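Local atomic coordinates of xylanase and alpha-amylase inhibitor protein (Scadoxus multiflorus, PDB entry 3MU7), a protein that inhibits both xylanases and alpha-amylases and is built as a TIM barrel of the glycosyl hydrolase family 18 type. Residues A[27-32]-A[176-181]; A[62-67]-A[117-122]; A[96-101]-A[107-112]; A[199-204]-A[246-251]. All blocks are in the same frame, centred on the assembly; numbering follows the deposited sequence.

Interaction 1: A[27-32]-A[176-181]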
# COMPACT_ATOMS: atom_id res chain seq x y z
N TYR A 27 4.69 12.95 -1.05
CA TYR A 27 4.41 11.56 -1.39
C TYR A 27 4.52 11.25 -2.87
O TYR A 27 4.04 12.02 -3.71
CB TYR A 27 3.00 11.18 -0.92
CG TYR A 27 2.67 11.61 0.48
CD1 TYR A 27 1.71 12.59 0.71
CD2 TYR A 27 3.33 11.07 1.58
CE1 TYR A 27 1.40 12.99 1.98
CE2 TYR A 27 3.02 11.46 2.86
CZ TYR A 27 2.05 12.43 3.06
OH TYR A 27 1.70 12.85 4.32
N ALA A 28 5.13 10.11 -3.18
CA ALA A 28 5.20 9.60 -4.54
C ALA A 28 4.01 8.68 -4.85
O ALA A 28 3.60 8.56 -6.00
CB ALA A 28 6.51 8.85 -4.74
N TYR A 29 3.48 8.03 -3.82
CA TYR A 29 2.32 7.14 -3.94
C TYR A 29 1.36 7.47 -2.82
O TYR A 29 1.78 7.64 -1.67
CB TYR A 29 2.70 5.68 -3.70
CG TYR A 29 3.56 5.00 -4.72
CD1 TYR A 29 2.98 4.28 -5.77
CD2 TYR A 29 4.94 4.99 -4.61
CE1 TYR A 29 3.76 3.60 -6.70
CE2 TYR A 29 5.74 4.32 -5.54
CZ TYR A 29 5.14 3.63 -6.58
OH TYR A 29 5.92 2.96 -7.50
N VAL A 30 0.08 7.51 -3.16
CA VAL A 30 -0.99 7.54 -2.17
C VAL A 30 -1.85 6.31 -2.40
O VAL A 30 -2.28 6.04 -3.52
CB VAL A 30 -1.82 8.85 -2.22
CG1 VAL A 30 -2.96 8.78 -1.22
CG2 VAL A 30 -0.95 10.03 -1.89
N ILE A 31 -2.05 5.55 -1.33
CA ILE A 31 -2.72 4.27 -1.42
C ILE A 31 -4.05 4.38 -0.70
O ILE A 31 -4.11 4.51 0.53
CB ILE A 31 -1.88 3.14 -0.77
CG1 ILE A 31 -0.42 3.18 -1.25
CG2 ILE A 31 -2.54 1.80 -1.02
CD1 ILE A 31 0.54 2.41 -0.34
N ILE A 32 -5.13 4.36 -1.47
CA ILE A 32 -6.47 4.44 -0.91
C ILE A 32 -6.86 3.08 -0.31
O ILE A 32 -6.89 2.08 -1.03
CB ILE A 32 -7.51 4.84 -1.98
CG1 ILE A 32 -7.18 6.20 -2.60
CG2 ILE A 32 -8.92 4.84 -1.37
CD1 ILE A 32 -7.93 6.47 -3.89
N ALA A 176 6.53 -3.23 -6.48
CA ALA A 176 7.08 -2.72 -5.23
C ALA A 176 6.38 -3.41 -4.08
O ALA A 176 5.23 -3.84 -4.20
CB ALA A 176 6.90 -1.22 -5.12
N ILE A 177 7.09 -3.52 -2.98
CA ILE A 177 6.47 -3.95 -1.74
C ILE A 177 6.86 -2.97 -0.65
O ILE A 177 7.94 -2.39 -0.67
CB ILE A 177 6.85 -5.39 -1.36
CG1 ILE A 177 8.28 -5.48 -0.84
CG2 ILE A 177 6.55 -6.36 -2.51
CD1 ILE A 177 8.65 -6.84 -0.32
N TRP A 178 5.94 -2.73 0.28
CA TRP A 178 6.23 -1.97 1.50
C TRP A 178 6.01 -2.92 2.65
O TRP A 178 4.89 -3.40 2.89
CB TRP A 178 5.38 -0.70 1.65
CG TRP A 178 4.28 -0.58 0.66
CD1 TRP A 178 3.05 -1.18 0.72
CD2 TRP A 178 4.30 0.17 -0.56
NE1 TRP A 178 2.31 -0.85 -0.39
CE2 TRP A 178 3.05 -0.03 -1.19
CE3 TRP A 178 5.26 0.98 -1.18
CZ2 TRP A 178 2.74 0.57 -2.42
CZ3 TRP A 178 4.94 1.57 -2.41
CH2 TRP A 178 3.69 1.36 -3.01
N VAL A 179 7.10 -3.22 3.35
CA VAL A 179 7.06 -4.15 4.47
C VAL A 179 6.62 -3.39 5.72
O VAL A 179 7.15 -2.32 6.02
CB VAL A 179 8.44 -4.79 4.68
CG1 VAL A 179 8.41 -5.77 5.84
CG2 VAL A 179 8.93 -5.49 3.41
N GLN A 180 5.66 -3.96 6.45
CA GLN A 180 5.17 -3.34 7.67
C GLN A 180 6.12 -3.61 8.83
O GLN A 180 6.02 -4.65 9.49
CB GLN A 180 3.78 -3.84 8.02
CG GLN A 180 2.73 -3.62 6.96
CD GLN A 180 1.41 -4.21 7.38
OE1 GLN A 180 0.86 -3.83 8.42
NE2 GLN A 180 0.90 -5.15 6.61
N PHE A 181 7.05 -2.69 9.06
CA PHE A 181 7.95 -2.82 10.21
C PHE A 181 7.29 -2.22 11.45
O PHE A 181 7.80 -1.29 12.07
CB PHE A 181 9.31 -2.19 9.90
CG PHE A 181 10.07 -2.91 8.82
CD1 PHE A 181 10.62 -4.17 9.05
CD2 PHE A 181 10.25 -2.33 7.57
CE1 PHE A 181 11.33 -4.83 8.05
CE2 PHE A 181 10.96 -2.98 6.58
CZ PHE A 181 11.50 -4.23 6.82
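The strand carrying Tyr29 and Ile31 and the strand carrying Trp178 are not sheet neighbours: the CA atoms of Ile31 and Trp178 lie 11.3 Å apart, and those of Tyr29 and Ala176 are at 11.0 Å, far too wide for backbone bonding, so side chains alone bridge the gap. Strand 29-37 is paired with strands 5-9 and 69-76, and strand 176-180 with strands 151-154 and 213-218.

The indole of Trp178 does most of the bridging. Its outer corner, CH2, comes down over the centre of the Tyr29 ring, 4.0 Å from Tyr29 CG. This is a T-shaped pair, the Trp178 edge toward the Tyr29 face, with the planes at 68° and the centroids of the Tyr29 ring and the six-membered ring of Trp178 5.2 Å apart.

The eight parallel strands close into a TIM barrel, and these two stand across it from each other, so the indole fills part of the barrel interior. Ile31 meets it from the opposite direction: with chi2 extended (162°), CD1 is carried forward to 3.5 Å from Trp178 CZ2, and it also touches Trp178 CE2 at 3.6 Å. Trp178 itself has chi1 at 9°, away from the staggered positions, a setting that the packing and the bond from NE1 probably hold in place. That bond is the polar one here: NE1 of the indole donates to Asp122 OD1. Apolar neighbours close in as well, with Ala6 and Leu71 touching the indole and Phe214 meeting it edge-to-face.

Interaction 2: A[62-67]-A[117-122]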
# COMPACT_ATOMS: atom_id res chain seq x y z
N HIS A 62 -6.51 15.10 -9.58
CA HIS A 62 -5.63 16.16 -9.12
C HIS A 62 -4.28 15.58 -8.66
O HIS A 62 -3.22 16.08 -9.04
CB HIS A 62 -6.25 16.97 -7.99
CG HIS A 62 -5.32 18.01 -7.45
ND1 HIS A 62 -4.97 19.12 -8.17
CD2 HIS A 62 -4.63 18.07 -6.29
CE1 HIS A 62 -4.12 19.85 -7.47
NE2 HIS A 62 -3.89 19.23 -6.33
N CYS A 63 -4.32 14.53 -7.85
CA CYS A 63 -3.12 13.82 -7.42
C CYS A 63 -2.26 13.41 -8.61
O CYS A 63 -1.05 13.66 -8.63
CB CYS A 63 -3.50 12.58 -6.62
SG CYS A 63 -4.13 12.96 -4.97
N GLN A 64 -2.89 12.80 -9.61
CA GLN A 64 -2.16 12.31 -10.77
C GLN A 64 -1.56 13.46 -11.58
O GLN A 64 -0.46 13.33 -12.11
CB GLN A 64 -3.08 11.45 -11.64
CG GLN A 64 -3.44 10.14 -10.94
CD GLN A 64 -4.55 9.39 -11.63
OE1 GLN A 64 -5.45 9.98 -12.22
NE2 GLN A 64 -4.50 8.06 -11.53
N SER A 65 -2.27 14.59 -11.64
CA SER A 65 -1.75 15.78 -12.32
C SER A 65 -0.51 16.34 -11.62
O SER A 65 0.28 17.05 -12.23
CB SER A 65 -2.84 16.85 -12.43
OG SER A 65 -3.01 17.58 -11.23
N LYS A 66 -0.35 15.99 -10.34
CA LYS A 66 0.82 16.39 -9.56
C LYS A 66 1.88 15.28 -9.53
O LYS A 66 2.80 15.31 -8.70
CB LYS A 66 0.42 16.75 -8.12
CG LYS A 66 -0.57 17.91 -7.98
CD LYS A 66 0.04 19.25 -8.37
CE LYS A 66 0.94 19.81 -7.28
NZ LYS A 66 0.17 20.35 -6.12
N ASN A 67 1.73 14.31 -10.44
CA ASN A 67 2.69 13.21 -10.57
C ASN A 67 2.82 12.45 -9.25
O ASN A 67 3.70 11.61 -9.08
CB ASN A 67 4.08 13.71 -11.00
CG ASN A 67 4.95 12.60 -11.54
OD1 ASN A 67 4.47 11.71 -12.23
ND2 ASN A 67 6.23 12.63 -11.21
N VAL A 117 -9.05 6.69 -13.39
CA VAL A 117 -8.34 5.46 -13.70
C VAL A 117 -7.13 5.43 -12.79
O VAL A 117 -6.27 6.30 -12.85
CB VAL A 117 -7.91 5.38 -15.18
CG1 VAL A 117 -7.11 4.11 -15.44
CG2 VAL A 117 -9.14 5.44 -16.10
N LEU A 118 -7.09 4.43 -11.92
CA LEU A 118 -6.04 4.32 -10.91
C LEU A 118 -4.73 3.82 -11.50
O LEU A 118 -4.70 3.24 -12.59
CB LEU A 118 -6.48 3.42 -9.77
CG LEU A 118 -7.74 3.85 -9.01
CD1 LEU A 118 -7.91 2.94 -7.81
CD2 LEU A 118 -7.66 5.30 -8.57
N ASP A 119 -3.66 4.04 -10.75
CA ASP A 119 -2.33 3.64 -11.17
C ASP A 119 -1.92 2.24 -10.75
O ASP A 119 -0.83 1.79 -11.09
CB ASP A 119 -1.31 4.67 -10.68
CG ASP A 119 -1.58 6.03 -11.24
OD1 ASP A 119 -1.42 6.20 -12.46
OD2 ASP A 119 -2.00 6.92 -10.47
N GLY A 120 -2.79 1.54 -10.02
CA GLY A 120 -2.49 0.18 -9.64
C GLY A 120 -3.26 -0.31 -8.44
O GLY A 120 -4.13 0.40 -7.90
N ILE A 121 -2.93 -1.53 -8.04
CA ILE A 121 -3.59 -2.24 -6.95
C ILE A 121 -2.55 -2.68 -5.93
O ILE A 121 -1.52 -3.25 -6.29
CB ILE A 121 -4.35 -3.50 -7.47
CG1 ILE A 121 -5.37 -3.15 -8.57
CG2 ILE A 121 -4.97 -4.29 -6.31
CD1 ILE A 121 -6.48 -2.21 -8.13
N ASP A 122 -2.87 -2.43 -4.66
CA ASP A 122 -2.03 -2.80 -3.54
C ASP A 122 -2.65 -3.98 -2.79
O ASP A 122 -3.81 -3.92 -2.38
CB ASP A 122 -1.89 -1.59 -2.61
CG ASP A 122 -1.12 -1.90 -1.35
OD1 ASP A 122 0.08 -2.23 -1.44
OD2 ASP A 122 -1.72 -1.77 -0.26
O HOH W 1 -7.79 9.24 -13.46
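Gln64, near the end of helix 56-65, reaches the start of a run matching the family 18 signature DGxDxDxE, here DGIDFHIE with histidine for the third aspartate; Asp119 and Gly120 open it at the entrance to strand 120-125. Its side chain runs extended beyond CG and meets Asp119 from the opposite direction. NE2 of Gln64 spends both protons here: one goes to Asp119 OD2 at 2.9 Å (165° at the hydrogen), the other to Val117 O at 2.8 Å (169°). Both acceptors lie close to the amide plane, whereas the Asp119 carboxylate is turned 69° from that plane and takes its proton from above its own. At the amide's other end, Gln64 OE1 accepts from water 1 at 2.7 Å, and that water in turn accepts from Val117 N at 2.8 Å. Asp119 OD2 has a second donor, the backbone N of Val70 on the neighbouring strand. A leucine in place of Gln64 would probably leave Val117 O without this donor and take one of two grips from Asp119 OD2. With donors and acceptors matched on both arms, the amide has a single sensible orientation, and flipping it would set oxygen against oxygen.

Interaction 3: A[96-101]-A[107-112]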
# COMPACT_ATOMS: atom_id res chain seq x y z
N LEU A 96 -11.87 -5.31 -10.49
CA LEU A 96 -10.85 -4.28 -10.32
C LEU A 96 -10.44 -3.68 -11.65
O LEU A 96 -10.30 -2.46 -11.78
CB LEU A 96 -9.62 -4.85 -9.62
CG LEU A 96 -9.82 -5.26 -8.16
CD1 LEU A 96 -8.58 -6.01 -7.68
CD2 LEU A 96 -10.14 -4.06 -7.25
N HIS A 97 -10.26 -4.53 -12.64
CA HIS A 97 -9.84 -4.07 -13.96
C HIS A 97 -10.85 -3.16 -14.63
O HIS A 97 -10.49 -2.09 -15.07
CB HIS A 97 -9.54 -5.29 -14.84
CG HIS A 97 -8.79 -4.95 -16.08
ND1 HIS A 97 -9.14 -5.48 -17.29
CD2 HIS A 97 -7.68 -4.23 -16.29
CE1 HIS A 97 -8.30 -5.06 -18.20
NE2 HIS A 97 -7.43 -4.26 -17.64
N LYS A 98 -12.08 -3.62 -14.66
CA LYS A 98 -13.14 -2.87 -15.34
C LYS A 98 -13.47 -1.56 -14.64
O LYS A 98 -13.74 -0.55 -15.28
CB LYS A 98 -14.40 -3.71 -15.46
CG LYS A 98 -14.31 -4.84 -16.47
CD LYS A 98 -15.66 -5.51 -16.66
CE LYS A 98 -15.64 -6.52 -17.80
NZ LYS A 98 -17.00 -7.08 -18.07
N ASN A 99 -13.45 -1.58 -13.31
CA ASN A 99 -13.94 -0.43 -12.55
C ASN A 99 -12.91 0.61 -12.14
O ASN A 99 -13.26 1.77 -11.93
CB ASN A 99 -14.72 -0.89 -11.33
CG ASN A 99 -16.08 -1.42 -11.70
OD1 ASN A 99 -16.96 -0.65 -12.08
ND2 ASN A 99 -16.26 -2.73 -11.60
N PHE A 100 -11.65 0.19 -12.05
CA PHE A 100 -10.59 1.06 -11.51
C PHE A 100 -9.39 1.21 -12.43
O PHE A 100 -8.70 2.21 -12.35
CB PHE A 100 -10.11 0.55 -10.14
CG PHE A 100 -11.17 0.52 -9.08
CD1 PHE A 100 -11.51 1.67 -8.37
CD2 PHE A 100 -11.83 -0.67 -8.78
CE1 PHE A 100 -12.50 1.63 -7.38
CE2 PHE A 100 -12.81 -0.72 -7.80
CZ PHE A 100 -13.15 0.43 -7.10
N LEU A 101 -9.13 0.22 -13.28
CA LEU A 101 -7.86 0.22 -14.03
C LEU A 101 -8.01 0.54 -15.51
O LEU A 101 -7.01 0.68 -16.22
CB LEU A 101 -7.14 -1.11 -13.82
CG LEU A 101 -6.81 -1.46 -12.36
CD1 LEU A 101 -6.32 -2.89 -12.24
CD2 LEU A 101 -5.79 -0.49 -11.76
N THR A 107 -22.27 0.96 -19.67
CA THR A 107 -23.01 1.65 -18.60
C THR A 107 -23.21 0.80 -17.34
O THR A 107 -23.55 1.34 -16.28
CB THR A 107 -24.39 2.21 -19.11
OG1 THR A 107 -25.23 2.53 -17.99
CG2 THR A 107 -25.10 1.20 -20.00
N SER A 108 -22.99 -0.52 -17.45
CA SER A 108 -23.23 -1.43 -16.33
C SER A 108 -22.19 -1.41 -15.21
O SER A 108 -22.46 -1.92 -14.12
CB SER A 108 -23.43 -2.86 -16.85
OG SER A 108 -22.26 -3.34 -17.49
N GLU A 109 -21.03 -0.82 -15.45
CA GLU A 109 -19.96 -0.75 -14.44
C GLU A 109 -20.37 0.13 -13.26
O GLU A 109 -20.97 1.19 -13.46
CB GLU A 109 -18.66 -0.24 -15.05
CG GLU A 109 -18.07 -1.15 -16.12
CD GLU A 109 -16.95 -0.51 -16.92
OE1 GLU A 109 -16.71 0.72 -16.74
OE2 GLU A 109 -16.31 -1.23 -17.70
N SER A 110 -20.03 -0.29 -12.03
CA SER A 110 -20.36 0.49 -10.84
C SER A 110 -19.48 1.77 -10.70
O SER A 110 -19.94 2.76 -10.13
CB SER A 110 -20.29 -0.37 -9.57
OG SER A 110 -18.99 -0.88 -9.37
N ARG A 111 -18.24 1.74 -11.26
CA ARG A 111 -17.34 2.89 -11.18
C ARG A 111 -17.36 3.59 -9.78
O ARG A 111 -17.76 4.75 -9.66
CB ARG A 111 -17.64 3.95 -12.25
CG ARG A 111 -17.82 3.42 -13.67
CD ARG A 111 -16.54 2.78 -14.23
NE ARG A 111 -15.38 3.68 -14.23
CZ ARG A 111 -14.24 3.40 -14.87
NH1 ARG A 111 -14.12 2.27 -15.54
NH2 ARG A 111 -13.23 4.28 -14.83
N PRO A 112 -16.92 2.88 -8.77
CA PRO A 112 -16.93 3.50 -7.44
C PRO A 112 -16.29 4.86 -7.37
O PRO A 112 -16.80 5.74 -6.66
CB PRO A 112 -16.42 2.38 -6.54
CG PRO A 112 -17.07 1.19 -7.16
CD PRO A 112 -17.35 1.47 -8.60
O HOH W 2 -19.18 -3.33 -11.74
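Asn99 and Arg111 meet where helix 86-101 faces the loop that follows it: Asn99 turns its amide to the backbone of Arg111, while the Arg111 guanidinium lies flat against Asn99 O and spends its N-H groups on other partners. Asn99 OD1 accepts from Arg111 N at 2.8 Å (158° at the hydrogen), the N-H coming in tilted from the carbonyl plane. ND2 of the same amide donates to Tyr95 O, one turn back, and to water 2 at 3.0 Å, which also takes a proton from Ser110 N.

Bends at chi2 (-64°) and chi3 (-57°) fold the Arg111 chain back over the helix end, where Asn99 O sits over one face of the guanidinium, 3.5 Å from CZ of Arg111. Within the loop, NH1 of Arg111 makes a salt bridge to Glu109 OE1 at 3.2 Å, approaching from above the carboxylate plane, and bonds to Leu102 O as well; NE is held by Gly114 O. An alanine at Arg111 is likely to leave Glu109 without its partner charge and both Leu102 O and Gly114 O short of a donor.

Beside this polar cluster, Phe100 and Pro112 cross at about a right angle, Phe100 CZ 3.8 Å from Pro112 CB, and Phe113 meets the same ring edge-to-face. Taken together, this is an alpha-beta connection of a TIM barrel: the chain leaves helix 86-101, doubles back along its last turn and heads for strand 120-125.

Interaction 4: A[199-204]-A[246-251]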
# COMPACT_ATOMS: atom_id res chain seq x y z
N ASN A 199 18.06 -6.48 10.83
CA ASN A 199 18.15 -7.88 10.40
C ASN A 199 17.01 -8.25 9.45
O ASN A 199 17.24 -8.88 8.42
CB ASN A 199 18.18 -8.83 11.60
CG ASN A 199 19.49 -8.79 12.36
OD1 ASN A 199 20.53 -8.40 11.82
ND2 ASN A 199 19.45 -9.20 13.62
N ALA A 200 15.79 -7.85 9.79
CA ALA A 200 14.63 -8.09 8.93
C ALA A 200 14.75 -7.35 7.60
O ALA A 200 14.51 -7.93 6.54
CB ALA A 200 13.35 -7.72 9.66
N TRP A 201 15.15 -6.08 7.64
CA TRP A 201 15.39 -5.34 6.40
C TRP A 201 16.40 -6.04 5.51
O TRP A 201 16.19 -6.15 4.30
CB TRP A 201 15.87 -3.91 6.67
CG TRP A 201 16.52 -3.32 5.44
CD1 TRP A 201 17.86 -3.15 5.21
CD2 TRP A 201 15.86 -2.88 4.25
NE1 TRP A 201 18.06 -2.62 3.96
CE2 TRP A 201 16.85 -2.44 3.35
CE3 TRP A 201 14.51 -2.80 3.86
CZ2 TRP A 201 16.55 -1.93 2.08
CZ3 TRP A 201 14.21 -2.30 2.60
CH2 TRP A 201 15.22 -1.87 1.73
N LYS A 202 17.50 -6.52 6.07
CA LYS A 202 18.54 -7.18 5.28
C LYS A 202 17.98 -8.37 4.56
O LYS A 202 18.24 -8.58 3.41
CB LYS A 202 19.76 -7.58 6.16
CG LYS A 202 20.69 -6.42 6.52
CD LYS A 202 21.84 -6.82 7.47
CE LYS A 202 22.08 -5.71 8.49
NZ LYS A 202 23.41 -5.36 8.50
N GLU A 203 17.17 -9.14 5.28
CA GLU A 203 16.56 -10.30 4.65
C GLU A 203 15.59 -9.94 3.53
O GLU A 203 15.64 -10.51 2.45
CB GLU A 203 15.89 -11.22 5.67
CG GLU A 203 15.40 -12.48 4.98
CD GLU A 203 15.04 -13.62 5.89
OE1 GLU A 203 14.69 -13.40 7.07
OE2 GLU A 203 15.10 -14.76 5.40
N TRP A 204 14.69 -8.99 3.80
CA TRP A 204 13.73 -8.54 2.79
C TRP A 204 14.43 -7.99 1.55
O TRP A 204 14.09 -8.34 0.42
CB TRP A 204 12.75 -7.52 3.36
CG TRP A 204 11.67 -8.15 4.17
CD1 TRP A 204 11.63 -8.30 5.53
CD2 TRP A 204 10.47 -8.73 3.67
NE1 TRP A 204 10.47 -8.94 5.90
CE2 TRP A 204 9.74 -9.22 4.77
CE3 TRP A 204 9.94 -8.89 2.38
CZ2 TRP A 204 8.51 -9.85 4.63
CZ3 TRP A 204 8.72 -9.52 2.24
CH2 TRP A 204 8.02 -10.00 3.36
N THR A 246 20.33 -2.06 -3.74
CA THR A 246 19.84 -1.72 -5.07
C THR A 246 18.31 -1.76 -5.14
O THR A 246 17.71 -1.21 -6.06
CB THR A 246 20.42 -2.67 -6.14
OG1 THR A 246 20.09 -4.02 -5.82
CG2 THR A 246 21.94 -2.53 -6.22
N LYS A 247 17.69 -2.40 -4.15
CA LYS A 247 16.24 -2.51 -4.08
C LYS A 247 15.58 -1.44 -3.22
O LYS A 247 14.36 -1.42 -3.11
CB LYS A 247 15.82 -3.88 -3.55
CG LYS A 247 16.03 -5.03 -4.50
CD LYS A 247 15.41 -6.28 -3.90
CE LYS A 247 15.89 -7.53 -4.58
NZ LYS A 247 15.72 -8.67 -3.66
N PHE A 248 16.36 -0.57 -2.58
CA PHE A 248 15.77 0.42 -1.67
C PHE A 248 14.82 1.34 -2.42
O PHE A 248 15.22 2.07 -3.32
CB PHE A 248 16.86 1.24 -0.99
CG PHE A 248 16.33 2.36 -0.13
CD1 PHE A 248 15.62 2.08 1.02
CD2 PHE A 248 16.56 3.68 -0.47
CE1 PHE A 248 15.13 3.10 1.83
CE2 PHE A 248 16.07 4.72 0.33
CZ PHE A 248 15.36 4.42 1.48
N GLY A 249 13.54 1.30 -2.06
CA GLY A 249 12.53 2.12 -2.74
C GLY A 249 12.24 3.43 -2.04
O GLY A 249 11.86 4.41 -2.68
N GLY A 250 12.41 3.45 -0.72
CA GLY A 250 12.00 4.58 0.10
C GLY A 250 11.28 4.07 1.33
O GLY A 250 11.54 2.96 1.80
N ILE A 251 10.37 4.89 1.87
CA ILE A 251 9.56 4.47 3.01
C ILE A 251 8.08 4.54 2.70
O ILE A 251 7.64 5.26 1.79
CB ILE A 251 9.87 5.27 4.31
CG1 ILE A 251 9.50 6.75 4.15
CG2 ILE A 251 11.33 5.07 4.74
CD1 ILE A 251 9.56 7.55 5.44
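Trp201 and Phe248 provide the apolar touch. The far corner of the indole, Trp201 CH2, comes in at the rim of the Phe248 ring, near its plane, 4.0 Å from Phe248 CD1, and it also reaches Phe248 CA at 4.1 Å. The two side chains cross at roughly a right angle. Trp201 has CG anti to its backbone nitrogen (chi1 162°), which swings the indole off the helix toward the barrel wall, where Val213 and Leu215 touch it too.

This is the outer layer of the (beta/alpha)8 barrel: helix 195-207 belongs to the beta-alpha-beta crossover from strand 176-180 to strand 213-218, and strand 213-218 pairs with strand 248-254. Ala242 of helix 231-242 touches both aromatic side chains.

The polar side is looser. NZ of Lys247 stays 4.4 Å from Trp204 O and instead donates to Ser205 O and Ala208 O, at the C-terminal end of the helix, where its positive charge would probably suit the helix dipole.

Backbone geometry supplies the last element. Gly250 N lies over the centre of one face of the Phe248 ring, and the backbone angles of Gly250 would press any CB against Gly249 O.

All four contacts belong to one TIM barrel. Along the chain, interaction 1 spans interaction 2, which in turn spans interaction 3, while interaction 4 follows in series. Interaction 1 lies inside the barrel, its centre about 13 Å from those of interactions 2 and 4. Strand 120-125 gives Asp122 to the interior beside Trp178; Leu118, in the loop just before that strand, bonds through its N to Phe100 O and so connects interactions 2 and 3. On the far flank, Trp204 of helix 195-207 packs on Ile177 and Val179, the outward residues of strand 176-180. Interactions 3 and 4, about 35 Å apart between centres, sit on opposite sides of the chain's centre. One contact thus packs the barrel interior, while the others join its outer helices to neighbouring strands and loops.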